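Local coordinates for protein nidogen-1 (Mus musculus, PDB 1GL4) that is a sulfated basement-membrane glycoprotein that associates tightly with laminin, binds collagen IV and perlecan, and probably acts in contacts between cells and the extracellular matrix, at residues 93-96 with 97-100. Residues are numbered along the deposited sequence; the frame is centred on the assembly and turned at random.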
ATOM      1  N   THR A  93       8.415  -7.160  13.288  1.00 29.28           N
ATOM      2  CA  THR A  93       8.419  -7.782  14.586  1.00 29.18           C
ATOM      3  C   THR A  93       7.214  -8.676  14.376  1.00 25.08           C
ATOM      4  O   THR A  93       6.196  -8.566  15.051  1.00 23.63           O
ATOM      5  CB  THR A  93       8.203  -6.809  15.766  1.00 35.01           C
ATOM      6  OG1 THR A  93       6.955  -6.118  15.617  1.00 39.61           O
ATOM      7  CG2 THR A  93       9.364  -5.816  15.844  1.00 38.67           C
ATOM      8  N   ILE A  94       7.333  -9.512  13.348  1.00 20.76           N
ATOM      9  CA  ILE A  94       6.315 -10.492  13.001  1.00 17.94           C
ATOM     10  C   ILE A  94       7.018 -11.829  13.206  1.00 16.74           C
ATOM     11  O   ILE A  94       8.018 -12.110  12.549  1.00 14.32           O
ATOM     12  CB  ILE A  94       5.865 -10.368  11.522  1.00 17.52           C
ATOM     13  CG1 ILE A  94       4.925  -9.166  11.348  1.00 17.35           C
ATOM     14  CG2 ILE A  94       5.157 -11.645  11.089  1.00 17.53           C
ATOM     15  CD1 ILE A  94       3.577  -9.319  12.048  1.00 16.65           C
ATOM     16  N   PRO A  95       6.507 -12.658  14.134  1.00 16.84           N
ATOM     17  CA  PRO A  95       7.047 -13.981  14.478  1.00 18.02           C
ATOM     18  C   PRO A  95       7.110 -14.946  13.300  1.00 17.49           C
ATOM     19  O   PRO A  95       6.208 -14.963  12.465  1.00 15.12           O
ATOM     20  CB  PRO A  95       6.084 -14.480  15.556  1.00 18.02           C
ATOM     21  CG  PRO A  95       5.528 -13.218  16.145  1.00 21.72           C
ATOM     22  CD  PRO A  95       5.303 -12.370  14.930  1.00 16.72           C
ATOM     23  N   GLU A  96       8.169 -15.754  13.254  1.00 19.27           N
ATOM     24  CA  GLU A  96       8.349 -16.737  12.189  1.00 21.16           C
ATOM     25  C   GLU A  96       7.211 -17.750  12.215  1.00 20.15           C
ATOM     26  O   GLU A  96       6.922 -18.406  11.214  1.00 20.94           O
ATOM     27  CB  GLU A  96       9.673 -17.487  12.360  1.00 26.17           C
ATOM     28  CG  GLU A  96      10.678 -16.813  13.283  1.00 33.68           C
ATOM     29  CD  GLU A  96      10.205 -16.765  14.727  1.00 36.01           C
ATOM     30  OE1 GLU A  96       9.863 -17.836  15.275  1.00 39.08           O
ATOM     31  OE2 GLU A  96      10.179 -15.659  15.311  1.00 36.40           O
ATOM     32  N   THR A  97       6.577 -17.882  13.372  1.00 19.46           N
ATOM     33  CA  THR A  97       5.471 -18.814  13.547  1.00 19.03           C
ATOM     34  C   THR A  97       4.221 -18.412  12.767  1.00 18.65           C
ATOM     35  O   THR A  97       3.302 -19.215  12.607  1.00 17.73           O
ATOM     36  CB  THR A  97       5.086 -18.937  15.034  1.00 19.48           C
ATOM     37  OG1 THR A  97       4.858 -17.631  15.575  1.00 19.51           O
ATOM     38  CG2 THR A  97       6.199 -19.625  15.819  1.00 20.73           C
ATOM     39  N   VAL A  98       4.182 -17.177  12.276  1.00 16.17           N
ATOM     40  CA  VAL A  98       3.011 -16.716  11.538  1.00 15.34           C
ATOM     41  C   VAL A  98       3.391 -15.978  10.253  1.00 15.97           C
ATOM     42  O   VAL A  98       2.570 -15.830   9.349  1.00 16.04           O
ATOM     43  CB  VAL A  98       2.133 -15.790  12.428  1.00 16.16           C
ATOM     44  CG1 VAL A  98       2.757 -14.394  12.525  1.00 14.90           C
ATOM     45  CG2 VAL A  98       0.717 -15.718  11.874  1.00 15.70           C
ATOM     46  N   GLY A  99       4.644 -15.534  10.181  1.00 15.28           N
ATOM     47  CA  GLY A  99       5.132 -14.802   9.024  1.00 14.16           C
ATOM     48  C   GLY A  99       4.854 -15.396   7.654  1.00 14.37           C
ATOM     49  O   GLY A  99       4.359 -14.704   6.765  1.00 13.35           O
ATOM     50  N   TYR A 100       5.178 -16.669   7.463  1.00 12.94           N
ATOM     51  CA  TYR A 100       4.944 -17.287   6.169  1.00 12.53           C
ATOM     52  C   TYR A 100       3.458 -17.487   5.876  1.00 12.54           C
ATOM     53  O   TYR A 100       3.027 -17.346   4.735  1.00 10.13           O
ATOM     54  CB  TYR A 100       5.695 -18.620   6.073  1.00 13.47           C
ATOM     55  CG  TYR A 100       7.196 -18.478   6.229  1.00 15.01           C
ATOM     56  CD1 TYR A 100       7.811 -18.665   7.467  1.00 16.02           C
ATOM     57  CD2 TYR A 100       7.998 -18.129   5.139  1.00 14.25           C
ATOM     58  CE1 TYR A 100       9.186 -18.508   7.618  1.00 17.02           C
ATOM     59  CE2 TYR A 100       9.372 -17.967   5.279  1.00 17.10           C
ATOM     60  CZ  TYR A 100       9.960 -18.161   6.521  1.00 18.72           C
ATOM     61  OH  TYR A 100      11.318 -18.015   6.662  1.00 18.03           O
TER
HETATM   62  O   HOH W   1       4.787 -18.663   9.448  1.00 28.66           O
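The carbonyl of Pro-95 accepts two backbone hydrogen bonds from the turn that follows it. Val-98 N lies 3.0 Å from Pro-95 O and stands above the carbonyl plane, 53° out of it. Gly-99 N lies closer to Pro-95 O, at 2.8 Å, and approaches nearly in line with the C=O bond. The first bond spans three residues and the second four, so one oxygen pins the chain as it coils. One residue on, a water takes over. Water 1 donates to Glu-96 O at 2.8 Å and accepts from Tyr-100 N, bridging these two backbone groups where no direct bond joins them. The Tyr-100 ring turns an edge, through CD1, to Glu-96 O.

Apolar contacts join Ile-94 and Pro-95 to Val-98 and Gly-99. With CG1 beside the backbone N (chi1 -76°), Ile-94 puts its CG2 methyl against Val-98 CG1 (3.9 Å) and Gly-99 CA (3.8 Å). Pro-95 CD meets Val-98 CG1 at 4.0 Å, the two side chains running side by side. Beyond the turn, Ile-94 packs on Phe-71 and Thr-74 of strand 69-81.

The polar side chains are those of Thr-97 and Glu-96. Thr-97 OG1 sits 3.4 Å from Pro-95 CB. The Glu-96 chain is bent at chi2 (66°), and its OE2 makes a salt bridge with Arg-265.

The arrangement is a single short helical turn, with the Pro-95 carbonyl bonded to both Val-98 N and Gly-99 N. It follows strand 86-92 in the G2 beta-barrel of nidogen-1, with the side chain of Ile-94 about 9 Å from that of Arg-268, a residue involved in perlecan binding.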